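Local coordinates for protein probable acetyltransferase (Thermus thermophilus, PDB 3EXN) that binds acetyl coenzyme A and, as a member of the GCN5-related N-acetyltransferase family, probably transfers acyl groups to an acceptor molecule, at residues E87-S92 and R121-V126; R61-L66 and A79-P84; A125-H130 and T154-P159; L10-A15 and R107-R112. All blocks are in the same frame, centred on the assembly; numbering follows the deposited sequence. Where two conformers were deposited one is given.

Interaction 1: E87-S92 and R121-V126. With ACO (acetyl coenzyme *a), chain C.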
# COMPACT_ATOMS: atom_id res chain seq x y z
N GLU A 87 6.56 -16.88 8.13
CA GLU A 87 7.25 -16.99 6.82
C GLU A 87 6.66 -16.15 5.68
O GLU A 87 7.23 -16.13 4.58
CB GLU A 87 7.22 -18.43 6.34
CG GLU A 87 7.71 -19.42 7.36
CD GLU A 87 6.63 -19.96 8.30
OE1 GLU A 87 5.68 -19.22 8.64
OE2 GLU A 87 6.76 -21.14 8.71
N ASP A 88 5.51 -15.54 5.93
CA ASP A 88 4.80 -14.76 4.90
C ASP A 88 4.86 -13.25 5.14
O ASP A 88 5.55 -12.77 6.06
CB ASP A 88 3.33 -15.20 4.85
CG ASP A 88 3.19 -16.68 4.74
OD1 ASP A 88 4.10 -17.31 4.19
OD2 ASP A 88 2.17 -17.19 5.20
N ALA A 89 4.18 -12.52 4.27
CA ALA A 89 4.04 -11.04 4.35
C ALA A 89 2.64 -10.68 3.88
O ALA A 89 2.06 -11.42 3.10
CB ALA A 89 5.11 -10.33 3.47
N THR A 90 2.15 -9.49 4.27
CA THR A 90 0.82 -9.07 3.84
C THR A 90 0.91 -7.61 3.51
O THR A 90 1.45 -6.82 4.29
CB THR A 90 -0.24 -9.25 4.96
OG1 THR A 90 -0.40 -10.64 5.26
CG2 THR A 90 -1.60 -8.64 4.60
N LEU A 91 0.39 -7.27 2.34
CA LEU A 91 0.26 -5.89 1.91
C LEU A 91 -1.12 -5.41 2.42
O LEU A 91 -2.17 -5.95 2.05
CB LEU A 91 0.37 -5.79 0.35
CG LEU A 91 0.20 -4.40 -0.31
CD1 LEU A 91 1.41 -3.61 -0.05
CD2 LEU A 91 -0.01 -4.62 -1.85
N SER A 92 -1.12 -4.36 3.27
CA SER A 92 -2.36 -3.76 3.81
C SER A 92 -2.83 -2.52 3.08
O SER A 92 -4.01 -2.20 3.14
CB SER A 92 -2.18 -3.42 5.32
OG SER A 92 -1.22 -2.40 5.54
N ARG A 121 7.95 -16.34 1.83
CA ARG A 121 7.28 -17.46 1.17
C ARG A 121 6.10 -17.06 0.28
O ARG A 121 6.10 -17.39 -0.90
CB ARG A 121 6.85 -18.47 2.25
CG ARG A 121 6.06 -19.69 1.80
CD ARG A 121 5.65 -20.58 2.99
NE ARG A 121 4.60 -19.98 3.82
CZ ARG A 121 4.13 -20.51 4.94
NH1 ARG A 121 3.18 -19.88 5.62
NH2 ARG A 121 4.59 -21.69 5.39
N ARG A 122 5.09 -16.39 0.84
CA ARG A 122 3.90 -15.92 0.10
C ARG A 122 3.64 -14.49 0.46
O ARG A 122 3.89 -14.09 1.59
CB ARG A 122 2.60 -16.66 0.50
CG ARG A 122 2.70 -18.15 0.69
CD ARG A 122 1.55 -18.70 1.49
NE ARG A 122 1.95 -19.93 2.15
CZ ARG A 122 2.16 -21.09 1.54
NH1 ARG A 122 2.02 -21.21 0.22
NH2 ARG A 122 2.51 -22.16 2.26
N LEU A 123 3.03 -13.76 -0.48
CA LEU A 123 2.63 -12.34 -0.29
C LEU A 123 1.11 -12.26 -0.38
O LEU A 123 0.53 -12.51 -1.43
CB LEU A 123 3.30 -11.47 -1.35
CG LEU A 123 2.98 -9.97 -1.29
CD1 LEU A 123 3.32 -9.41 0.08
CD2 LEU A 123 3.74 -9.20 -2.40
N TYR A 124 0.48 -11.88 0.73
CA TYR A 124 -0.97 -11.71 0.76
C TYR A 124 -1.26 -10.25 0.51
O TYR A 124 -0.37 -9.44 0.70
CB TYR A 124 -1.52 -12.08 2.14
CG TYR A 124 -1.55 -13.61 2.43
CD1 TYR A 124 -2.72 -14.35 2.26
CD2 TYR A 124 -0.42 -14.28 2.90
CE1 TYR A 124 -2.76 -15.75 2.55
CE2 TYR A 124 -0.45 -15.66 3.17
CZ TYR A 124 -1.63 -16.38 2.99
OH TYR A 124 -1.68 -17.75 3.27
N ALA A 125 -2.49 -9.97 0.10
CA ALA A 125 -3.06 -8.61 -0.05
C ALA A 125 -4.48 -8.66 0.52
O ALA A 125 -5.22 -9.60 0.24
CB ALA A 125 -3.08 -8.24 -1.52
N VAL A 126 -4.84 -7.65 1.35
CA VAL A 126 -6.18 -7.57 1.98
C VAL A 126 -6.89 -6.33 1.45
O VAL A 126 -6.32 -5.24 1.49
CB VAL A 126 -6.16 -7.59 3.50
CG1 VAL A 126 -5.20 -6.50 4.09
CG2 VAL A 126 -7.62 -7.48 4.05
O5B ACO C . -2.39 -1.09 -13.56
P1A ACO C . -1.58 0.24 -13.01
O1A ACO C . -1.77 1.36 -14.04
O2A ACO C . -0.25 -0.22 -12.44
O3A ACO C . -2.53 0.59 -11.73
P2A ACO C . -2.37 1.89 -10.82
O4A ACO C . -3.63 2.72 -11.08
O5A ACO C . -1.06 2.59 -11.06
O6A ACO C . -2.43 1.14 -9.35
CBP ACO C . -4.14 0.88 -7.58
CCP ACO C . -3.54 0.35 -8.89
CDP ACO C . -3.04 0.72 -6.54
CEP ACO C . -5.35 0.06 -7.13
CAP ACO C . -4.54 2.37 -7.74
OAP ACO C . -5.58 2.52 -8.74
C9P ACO C . -5.08 3.00 -6.47
O9P ACO C . -4.35 3.58 -5.68
N8P ACO C . -6.39 2.91 -6.27
C7P ACO C . -7.08 3.54 -5.13
C6P ACO C . -6.63 3.01 -3.77
C5P ACO C . -6.84 1.51 -3.67
O5P ACO C . -7.88 0.96 -4.08
N4P ACO C . -5.82 0.83 -3.11
C3P ACO C . -5.88 -0.60 -2.93
C2P ACO C . -6.44 -0.96 -1.58
S1P ACO C . -6.46 -2.74 -1.30
C ACO C . -4.83 -2.90 -0.90
O ACO C . -4.13 -1.92 -0.91
CH3 ACO C . -4.25 -4.25 -0.52
O HOH W 1 -0.01 -18.28 5.59

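Interaction 2: R61-L66 and A79-P84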
# COMPACT_ATOMS: atom_id res chain seq x y z
N ARG A 61 9.01 -5.27 11.89
CA ARG A 61 8.50 -6.00 10.75
C ARG A 61 7.56 -5.23 9.79
O ARG A 61 7.13 -5.80 8.78
CB ARG A 61 7.89 -7.28 11.24
CG ARG A 61 8.96 -8.21 11.79
CD ARG A 61 8.55 -9.60 11.58
NE ARG A 61 7.46 -9.95 12.46
CZ ARG A 61 7.60 -10.30 13.73
NH1 ARG A 61 6.51 -10.63 14.43
NH2 ARG A 61 8.81 -10.31 14.30
N ARG A 62 7.26 -3.98 10.07
CA ARG A 62 6.50 -3.15 9.13
C ARG A 62 7.47 -2.67 8.06
O ARG A 62 8.64 -2.35 8.32
CB ARG A 62 5.86 -1.92 9.81
CG ARG A 62 4.59 -2.20 10.63
CD ARG A 62 3.27 -2.40 9.82
NE ARG A 62 2.62 -1.14 9.34
CZ ARG A 62 1.85 -0.34 10.07
NH1 ARG A 62 1.30 0.73 9.50
NH2 ARG A 62 1.60 -0.59 11.36
N ARG A 63 6.97 -2.68 6.81
CA ARG A 63 7.71 -2.17 5.67
C ARG A 63 6.82 -1.18 4.94
O ARG A 63 5.91 -1.60 4.18
CB ARG A 63 8.13 -3.29 4.74
CG ARG A 63 9.20 -4.25 5.33
CD ARG A 63 10.58 -3.62 5.53
NE ARG A 63 11.54 -4.60 6.13
CZ ARG A 63 11.63 -4.89 7.43
NH1 ARG A 63 12.54 -5.78 7.87
NH2 ARG A 63 10.78 -4.34 8.31
N ALA A 64 7.02 0.09 5.24
CA ALA A 64 6.18 1.14 4.67
C ALA A 64 7.03 2.19 3.97
O ALA A 64 8.12 2.54 4.47
CB ALA A 64 5.27 1.80 5.78
N PHE A 65 6.52 2.66 2.83
CA PHE A 65 7.27 3.54 1.92
C PHE A 65 6.41 4.64 1.37
O PHE A 65 5.27 4.40 0.92
CB PHE A 65 7.78 2.73 0.72
CG PHE A 65 8.53 1.51 1.09
CD1 PHE A 65 9.93 1.53 1.24
CD2 PHE A 65 7.83 0.32 1.31
CE1 PHE A 65 10.63 0.37 1.60
CE2 PHE A 65 8.52 -0.84 1.67
CZ PHE A 65 9.92 -0.80 1.84
N LEU A 66 6.96 5.86 1.33
CA LEU A 66 6.48 6.84 0.37
C LEU A 66 7.01 6.51 -1.05
O LEU A 66 8.17 6.11 -1.21
CB LEU A 66 6.90 8.24 0.77
CG LEU A 66 5.92 9.04 1.61
CD1 LEU A 66 6.66 10.32 2.00
CD2 LEU A 66 4.59 9.39 0.89
N ALA A 79 3.22 -2.67 4.20
CA ALA A 79 3.17 -4.13 4.38
C ALA A 79 3.70 -4.54 5.76
O ALA A 79 4.41 -3.78 6.45
CB ALA A 79 3.94 -4.79 3.25
N LYS A 80 3.34 -5.74 6.16
CA LYS A 80 3.80 -6.36 7.42
C LYS A 80 4.41 -7.75 7.11
O LYS A 80 3.71 -8.65 6.60
CB LYS A 80 2.61 -6.56 8.38
CG LYS A 80 2.94 -7.20 9.73
CD LYS A 80 3.97 -6.41 10.50
CE LYS A 80 4.33 -7.08 11.80
NZ LYS A 80 3.33 -6.79 12.87
N LEU A 81 5.69 -7.92 7.44
CA LEU A 81 6.34 -9.24 7.38
C LEU A 81 5.90 -10.09 8.59
O LEU A 81 5.77 -9.58 9.70
CB LEU A 81 7.86 -9.07 7.39
CG LEU A 81 8.50 -8.14 6.35
CD1 LEU A 81 10.05 -8.08 6.55
CD2 LEU A 81 8.12 -8.64 4.95
N GLY A 82 5.73 -11.40 8.40
CA GLY A 82 5.45 -12.28 9.52
C GLY A 82 3.97 -12.37 9.87
O GLY A 82 3.62 -12.92 10.93
N TYR A 83 3.11 -11.88 8.97
CA TYR A 83 1.66 -11.98 9.10
C TYR A 83 1.12 -12.49 7.74
O TYR A 83 1.48 -11.94 6.70
CB TYR A 83 1.00 -10.62 9.46
CG TYR A 83 -0.46 -10.78 9.80
CD1 TYR A 83 -0.88 -11.03 11.10
CD2 TYR A 83 -1.42 -10.76 8.82
CE1 TYR A 83 -2.22 -11.24 11.39
CE2 TYR A 83 -2.72 -10.99 9.09
CZ TYR A 83 -3.14 -11.21 10.37
OH TYR A 83 -4.49 -11.42 10.59
N PRO A 84 0.22 -13.48 7.74
CA PRO A 84 -0.44 -14.13 8.86
C PRO A 84 0.45 -15.15 9.56
O PRO A 84 0.20 -15.48 10.73
CB PRO A 84 -1.65 -14.83 8.22
CG PRO A 84 -1.32 -14.98 6.78
CD PRO A 84 -0.33 -13.92 6.44

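Interaction 3: A125-H130 and T154-P159. With ACO (acetyl coenzyme *a), chain C.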
# COMPACT_ATOMS: atom_id res chain seq x y z
N ALA A 125 -2.49 -9.97 0.10
CA ALA A 125 -3.06 -8.61 -0.05
C ALA A 125 -4.48 -8.66 0.52
O ALA A 125 -5.22 -9.60 0.24
CB ALA A 125 -3.08 -8.24 -1.52
N VAL A 126 -4.84 -7.65 1.35
CA VAL A 126 -6.18 -7.57 1.98
C VAL A 126 -6.89 -6.33 1.45
O VAL A 126 -6.32 -5.24 1.49
CB VAL A 126 -6.16 -7.59 3.50
CG1 VAL A 126 -5.20 -6.50 4.09
CG2 VAL A 126 -7.62 -7.48 4.05
N VAL A 127 -8.08 -6.53 0.87
CA VAL A 127 -8.83 -5.45 0.25
C VAL A 127 -10.00 -5.08 1.17
O VAL A 127 -10.70 -5.97 1.65
CB VAL A 127 -9.37 -5.83 -1.13
CG1 VAL A 127 -10.19 -4.65 -1.70
CG2 VAL A 127 -8.21 -6.25 -2.06
N TYR A 128 -10.19 -3.76 1.40
CA TYR A 128 -11.16 -3.28 2.36
C TYR A 128 -12.38 -2.75 1.63
O TYR A 128 -12.25 -1.95 0.68
CB TYR A 128 -10.55 -2.16 3.21
CG TYR A 128 -9.43 -2.68 4.11
CD1 TYR A 128 -9.72 -3.17 5.37
CD2 TYR A 128 -8.09 -2.70 3.69
CE1 TYR A 128 -8.71 -3.67 6.21
CE2 TYR A 128 -7.07 -3.20 4.53
CZ TYR A 128 -7.40 -3.67 5.80
OH TYR A 128 -6.45 -4.17 6.68
N GLY A 129 -13.53 -3.21 2.05
CA GLY A 129 -14.81 -2.75 1.50
C GLY A 129 -15.16 -3.24 0.10
O GLY A 129 -14.50 -4.14 -0.46
N HIS A 130 -16.23 -2.66 -0.43
CA HIS A 130 -16.68 -2.92 -1.78
C HIS A 130 -15.80 -2.20 -2.80
O HIS A 130 -16.17 -1.15 -3.38
CB HIS A 130 -18.12 -2.42 -1.95
CG HIS A 130 -18.70 -2.69 -3.31
ND1 HIS A 130 -19.11 -3.95 -3.70
CD2 HIS A 130 -18.91 -1.87 -4.37
CE1 HIS A 130 -19.56 -3.89 -4.94
NE2 HIS A 130 -19.45 -2.64 -5.37
N THR A 154 -11.56 -8.69 2.17
CA THR A 154 -11.33 -9.85 1.25
C THR A 154 -9.85 -10.13 1.12
O THR A 154 -9.07 -9.20 0.93
CB THR A 154 -11.87 -9.63 -0.19
OG1 THR A 154 -13.21 -9.16 -0.11
CG2 THR A 154 -11.83 -10.96 -1.00
N TRP A 155 -9.47 -11.41 1.19
CA TRP A 155 -8.07 -11.82 1.16
C TRP A 155 -7.68 -12.49 -0.17
O TRP A 155 -8.43 -13.30 -0.70
CB TRP A 155 -7.78 -12.79 2.31
CG TRP A 155 -7.78 -12.12 3.64
CD1 TRP A 155 -8.86 -11.82 4.42
CD2 TRP A 155 -6.64 -11.59 4.31
NE1 TRP A 155 -8.46 -11.16 5.55
CE2 TRP A 155 -7.10 -11.02 5.52
CE3 TRP A 155 -5.28 -11.57 4.02
CZ2 TRP A 155 -6.25 -10.41 6.42
CZ3 TRP A 155 -4.42 -10.99 4.92
CH2 TRP A 155 -4.91 -10.41 6.11
N TYR A 156 -6.46 -12.15 -0.62
CA TYR A 156 -5.82 -12.67 -1.85
C TYR A 156 -4.35 -13.04 -1.56
O TYR A 156 -3.75 -12.50 -0.64
CB TYR A 156 -5.85 -11.59 -2.92
CG TYR A 156 -7.22 -11.18 -3.34
CD1 TYR A 156 -7.83 -11.75 -4.46
CD2 TYR A 156 -7.92 -10.19 -2.63
CE1 TYR A 156 -9.13 -11.37 -4.85
CE2 TYR A 156 -9.21 -9.82 -3.00
CZ TYR A 156 -9.81 -10.43 -4.11
OH TYR A 156 -11.09 -10.05 -4.51
N VAL A 157 -3.75 -13.90 -2.40
CA VAL A 157 -2.36 -14.34 -2.20
C VAL A 157 -1.62 -14.61 -3.52
O VAL A 157 -2.22 -15.09 -4.51
CB VAL A 157 -2.27 -15.61 -1.31
CG1 VAL A 157 -2.85 -16.85 -2.03
CG2 VAL A 157 -0.82 -15.82 -0.83
N ARG A 158 -0.31 -14.33 -3.50
CA ARG A 158 0.59 -14.68 -4.62
C ARG A 158 1.88 -15.32 -4.12
O ARG A 158 2.61 -14.73 -3.33
CB ARG A 158 0.95 -13.43 -5.42
CG ARG A 158 1.76 -13.73 -6.71
CD ARG A 158 1.95 -12.51 -7.54
NE ARG A 158 2.99 -11.64 -6.99
CZ ARG A 158 3.35 -10.46 -7.49
NH1 ARG A 158 2.77 -9.96 -8.60
NH2 ARG A 158 4.31 -9.76 -6.89
N PRO A 159 2.22 -16.53 -4.63
CA PRO A 159 3.47 -17.12 -4.17
C PRO A 159 4.66 -16.33 -4.68
O PRO A 159 4.58 -15.71 -5.74
CB PRO A 159 3.46 -18.52 -4.82
CG PRO A 159 2.72 -18.29 -6.10
CD PRO A 159 1.64 -17.28 -5.76
O5B ACO C . -2.39 -1.09 -13.56
P1A ACO C . -1.58 0.24 -13.01
O1A ACO C . -1.77 1.36 -14.04
O2A ACO C . -0.25 -0.22 -12.44
O3A ACO C . -2.53 0.59 -11.73
P2A ACO C . -2.37 1.89 -10.82
O4A ACO C . -3.63 2.72 -11.08
O5A ACO C . -1.06 2.59 -11.06
O6A ACO C . -2.43 1.14 -9.35
CBP ACO C . -4.14 0.88 -7.58
CCP ACO C . -3.54 0.35 -8.89
CDP ACO C . -3.04 0.72 -6.54
CEP ACO C . -5.35 0.06 -7.13
CAP ACO C . -4.54 2.37 -7.74
OAP ACO C . -5.58 2.52 -8.74
C9P ACO C . -5.08 3.00 -6.47
O9P ACO C . -4.35 3.58 -5.68
N8P ACO C . -6.39 2.91 -6.27
C7P ACO C . -7.08 3.54 -5.13
C6P ACO C . -6.63 3.01 -3.77
C5P ACO C . -6.84 1.51 -3.67
O5P ACO C . -7.88 0.96 -4.08
N4P ACO C . -5.82 0.83 -3.11
C3P ACO C . -5.88 -0.60 -2.93
C2P ACO C . -6.44 -0.96 -1.58
S1P ACO C . -6.46 -2.74 -1.30
C ACO C . -4.83 -2.90 -0.90
O ACO C . -4.13 -1.92 -0.91
CH3 ACO C . -4.25 -4.25 -0.52
O HOH W 2 -13.23 -6.26 0.33

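Interaction 4: L10-A15 and R107-R112. With ACO (acetyl coenzyme *a), chain C.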
# COMPACT_ATOMS: atom_id res chain seq x y z
N LEU A 10 10.37 8.00 -14.97
CA LEU A 10 9.82 6.66 -15.21
C LEU A 10 10.00 5.74 -14.01
O LEU A 10 9.10 4.93 -13.74
CB LEU A 10 10.48 6.00 -16.44
CG LEU A 10 10.35 6.76 -17.76
CD1 LEU A 10 11.26 6.07 -18.86
CD2 LEU A 10 8.91 6.81 -18.15
N THR A 11 11.14 5.84 -13.32
CA THR A 11 11.53 4.89 -12.27
C THR A 11 10.99 5.41 -10.95
O THR A 11 11.21 6.55 -10.58
CB THR A 11 13.08 4.72 -12.17
OG1 THR A 11 13.59 4.19 -13.43
CG2 THR A 11 13.44 3.73 -11.06
N LEU A 12 10.28 4.55 -10.22
CA LEU A 12 9.58 4.93 -9.01
C LEU A 12 10.50 4.52 -7.89
O LEU A 12 10.88 3.34 -7.83
CB LEU A 12 8.23 4.15 -8.96
CG LEU A 12 7.16 4.52 -7.98
CD1 LEU A 12 6.53 5.90 -8.26
CD2 LEU A 12 6.17 3.37 -7.97
N ASP A 13 10.81 5.45 -7.00
CA ASP A 13 11.63 5.17 -5.80
C ASP A 13 10.80 4.87 -4.55
O ASP A 13 9.81 5.56 -4.25
CB ASP A 13 12.55 6.31 -5.52
CG ASP A 13 13.52 6.58 -6.68
OD1 ASP A 13 13.96 5.60 -7.34
OD2 ASP A 13 13.84 7.76 -6.93
N LEU A 14 11.24 3.87 -3.80
CA LEU A 14 10.52 3.45 -2.60
C LEU A 14 11.36 3.94 -1.42
O LEU A 14 12.40 3.33 -1.14
CB LEU A 14 10.39 1.91 -2.59
CG LEU A 14 9.17 1.29 -3.30
CD1 LEU A 14 9.10 1.63 -4.80
CD2 LEU A 14 9.18 -0.17 -3.12
N ALA A 15 10.93 5.06 -0.82
CA ALA A 15 11.58 5.74 0.31
C ALA A 15 10.95 5.26 1.63
O ALA A 15 9.80 5.53 1.91
CB ALA A 15 11.44 7.29 0.18
N ARG A 107 1.66 -1.26 -10.50
CA ARG A 107 2.37 -2.49 -10.84
C ARG A 107 3.89 -2.37 -10.56
O ARG A 107 4.51 -3.28 -10.01
CB ARG A 107 2.15 -2.90 -12.32
CG ARG A 107 3.01 -4.11 -12.68
CD ARG A 107 2.76 -4.69 -14.08
NE ARG A 107 3.77 -5.70 -14.42
CZ ARG A 107 3.81 -6.96 -13.95
NH1 ARG A 107 2.88 -7.43 -13.11
NH2 ARG A 107 4.79 -7.78 -14.33
N GLN A 108 4.46 -1.24 -10.89
CA GLN A 108 5.90 -1.04 -10.70
C GLN A 108 6.24 -1.11 -9.20
O GLN A 108 7.26 -1.73 -8.83
CB GLN A 108 6.36 0.30 -11.28
CG GLN A 108 7.91 0.41 -11.31
CD GLN A 108 8.44 1.74 -11.78
OE1 GLN A 108 7.78 2.51 -12.53
NE2 GLN A 108 9.62 2.05 -11.33
N ALA A 109 5.39 -0.49 -8.36
CA ALA A 109 5.63 -0.41 -6.90
C ALA A 109 5.58 -1.83 -6.30
O ALA A 109 6.42 -2.22 -5.48
CB ALA A 109 4.61 0.50 -6.21
N LEU A 110 4.61 -2.60 -6.77
CA LEU A 110 4.44 -3.96 -6.29
C LEU A 110 5.62 -4.86 -6.69
O LEU A 110 6.12 -5.67 -5.86
CB LEU A 110 3.15 -4.53 -6.87
CG LEU A 110 2.53 -5.74 -6.24
CD1 LEU A 110 2.37 -5.53 -4.72
CD2 LEU A 110 1.17 -5.95 -6.95
N GLU A 111 6.09 -4.69 -7.92
CA GLU A 111 7.17 -5.55 -8.41
C GLU A 111 8.49 -5.14 -7.73
O GLU A 111 9.29 -6.00 -7.37
CB GLU A 111 7.24 -5.58 -9.96
CG GLU A 111 5.96 -6.22 -10.67
CD GLU A 111 5.33 -7.48 -9.93
OE1 GLU A 111 6.07 -8.29 -9.34
OE2 GLU A 111 4.08 -7.65 -9.93
N ARG A 112 8.69 -3.84 -7.53
CA ARG A 112 9.91 -3.39 -6.84
C ARG A 112 9.92 -3.88 -5.38
O ARG A 112 11.00 -4.26 -4.84
CB ARG A 112 10.11 -1.89 -6.90
CG ARG A 112 10.52 -1.43 -8.28
CD ARG A 112 11.10 -0.06 -8.31
NE ARG A 112 11.18 0.38 -9.69
CZ ARG A 112 12.14 0.01 -10.55
NH1 ARG A 112 13.14 -0.80 -10.16
NH2 ARG A 112 12.11 0.45 -11.80
O5B ACO C . -2.39 -1.09 -13.56
P1A ACO C . -1.58 0.24 -13.01
O1A ACO C . -1.77 1.36 -14.04
O2A ACO C . -0.25 -0.22 -12.44
O3A ACO C . -2.53 0.59 -11.73
P2A ACO C . -2.37 1.89 -10.82
O4A ACO C . -3.63 2.72 -11.08
O5A ACO C . -1.06 2.59 -11.06
O6A ACO C . -2.43 1.14 -9.35
CBP ACO C . -4.14 0.88 -7.58
CCP ACO C . -3.54 0.35 -8.89
CDP ACO C . -3.04 0.72 -6.54
CEP ACO C . -5.35 0.06 -7.13
CAP ACO C . -4.54 2.37 -7.74
OAP ACO C . -5.58 2.52 -8.74
C9P ACO C . -5.08 3.00 -6.47
O9P ACO C . -4.35 3.58 -5.68
N8P ACO C . -6.39 2.91 -6.27
C7P ACO C . -7.08 3.54 -5.13
C6P ACO C . -6.63 3.01 -3.77
C5P ACO C . -6.84 1.51 -3.67
O5P ACO C . -7.88 0.96 -4.08
N4P ACO C . -5.82 0.83 -3.11
C3P ACO C . -5.88 -0.60 -2.93
C2P ACO C . -6.44 -0.96 -1.58
S1P ACO C . -6.46 -2.74 -1.30
C ACO C . -4.83 -2.90 -0.90
O ACO C . -4.13 -1.92 -0.91
CH3 ACO C . -4.25 -4.25 -0.52

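Interaction 1: E87-S92 and R121-V126
D88 and R121 carry the ionic part of this contact. The guanidinium meets the carboxylate side-on: NE of R121 reaches OD1 of D88 at 2.7 Å on its syn lone pair, while NH1 gives OD2 a straighter bond of 2.9 Å (163°) that stays in the guanidinium plane. The two flat groups are nevertheless turned 43° apart. E87 stacks its carboxylate on R121 in a long salt bridge, E87 OE1 to R121 NH1 4.0 Å, with no N-H pointing at the oxygen; NH2 of R122 lies over the opposite face, and R122 NE makes only a long-range ionic contact with D88 OD1. The bend in R121 at chi3 (71°) turns its head back towards D88. A water donates to D88 OD2 and is also hydrogen-bonded to Y124 OH.

Backbone bonds pair strands 89-96 and 122-128 in parallel. Y124 N to A89 O is 2.9 Å, L91 N to Y124 O 2.8 Å, and V126 N to L91 O 3.2 Å. A89 CB packs 3.9 Å from L123 CD1.

V126 O lies 3.1 Å from the acetyl CH3 of the cofactor. The chemistry therefore changes along the pair: a charged network, in which R121, with R122 at longer range, probably favours the ionised form of D88, closes one end, and main-chain carbonyls face the acetyl group at the other.

Interaction 2: R61-L66 and A79-P84
L81 pushes its CD1 methyl against one face of the R63 guanidinium, 3.6 Å from NH1 and displaced toward the rim of the group. R63 can lay its head there because its chain folds at chi2 (-68°); NH2 then donates to R62 O, from above that carbonyl plane, and also to P60 O, which fixes how the flat group is turned.

The neighbouring pair sits on the other side of the sheet. R62 and K80 cross at about a right angle, with CD of R62 4.1 Å from CD of K80. Their charged ends have separate mates, D78 for R62 and D59 for K80, so the aliphatic parts do the touching.

R61 runs alongside the turn out of the strand. Its CB is 3.6 Å from CE of K80, and L81 O lies at the edge of its guanidinium, in plane, though the bond from NE is weak at 3.3 Å. Next to it G82 has a positive phi (87°), and a beta carbon there would collide with R61 NE.

Between the backbones, R63 and A79 form a hydrogen-bonded pair, R63 N to A79 O measuring 2.8 Å, and R62 with K80 a non-hydrogen-bonded one. L81 N to R61 O, 2.9 Å, closes the series. This is the open end of an antiparallel beta hairpin, strands 62-69 and 72-81, within the central sheet of the GNAT fold.

Interaction 3: A125-H130 and T154-P159
V126 overlaps the indole of W155: its CB stands 3.8 Å from the centroid of the six-membered ring and only 2° off the ring normal, a CH-pi contact over the face. The CG2 branch extends the overlap to the junction of the two rings, 3.9 Å from CE2 of W155. The side chains run side by side in the same direction; with CG of W155 set opposite its carbonyl carbon (chi1 -72°), the indole rises from the sheet and leans across to the neighbouring strand, where its face covers the valine. With an alanine in place of W155, V126 would probably lose the aromatic surface that lies against CB and CG2, and a gap would be likely to open on this side of the sheet.

On the other side V127 crosses Y156 obliquely, CG2 reaching CE2 of the tyrosine at 3.8 Å. A125 O lies in the plane of the Y156 ring, at its edge.

The strands are antiparallel. A125 with Y156 and V127 with T154 are hydrogen-bonded pairs, the straightest bond being V127 N to T154 O at 2.8 Å and 176°; V126 and W155 form the non-hydrogen-bonded pair between them. Past the last pair a water donates to V127 O and G129 O and accepts from T154 OG1. V127 also backs the cofactor, its CA 3.9 Å from S1P of acetyl coenzyme A.

Helix 132-140 packs on the V127 and Y156 side through F138, K135 and Q139. Strand 144-148 flanks T154 and Y156 through Y145, while Y83 touches W155.

Interaction 4: L10-A15 and R107-R112
An extended side chain brings Q108 to L12: CG points opposite the backbone N (chi1 -169°) and the rest of the chain runs straight, carrying the amide out to the main chain of L10 to L12. There CD of Q108 packs 3.7 Å from CB of L12. Shortening this residue to an alanine would remove the amide and is likely to leave the backbone around L12 without its polar neighbour on the helix.

L12 also turns CG away from its own N (chi1 -168°), which drops CD2 onto the methyl of A109, 3.7 Å from its CB. L14 lies more loosely beside the same turn, its CD2 4.2 Å from A109 O. T11 lies near the far end of R112, but that arginine has two conformers and the approach is doubtful.

L67 and L94 also touch A109, so the helix packs on the sheet, with the segment leading into the edge strand along its flank. At the start of the helix, R107 N donates to O2A of acetyl coenzyme A at 2.9 Å (157°). With G104 N and G106 N also bonded to the cofactor, this is the glycine-rich, pyrophosphate-binding loop and helix start of the GNAT fold.

In the fold
Interactions 2, 1 and 3 follow one another across the central sheet, interaction 1 in the middle, with centres 8 Å (2 to 1) and 9 Å (1 to 3) apart. T90 OG1 meets Y83 O at 2.7 Å between interactions 1 and 2, and interactions 1 and 3 share A125 and V126. Interaction 4 lies farther off, about 18 Å between centres from interaction 1 and 20 Å from interaction 3. It still touches both: L91 CD2 is 3.8 Å from L110 CD1, and the salt bridge from R158 NH1 to E111 OE2 spans 3.0 Å. Acetyl coenzyme A links three of them, its acetyl and thioester end beside interactions 1 and 3 and its pyrophosphate beside interaction 4; interaction 2 does not touch it.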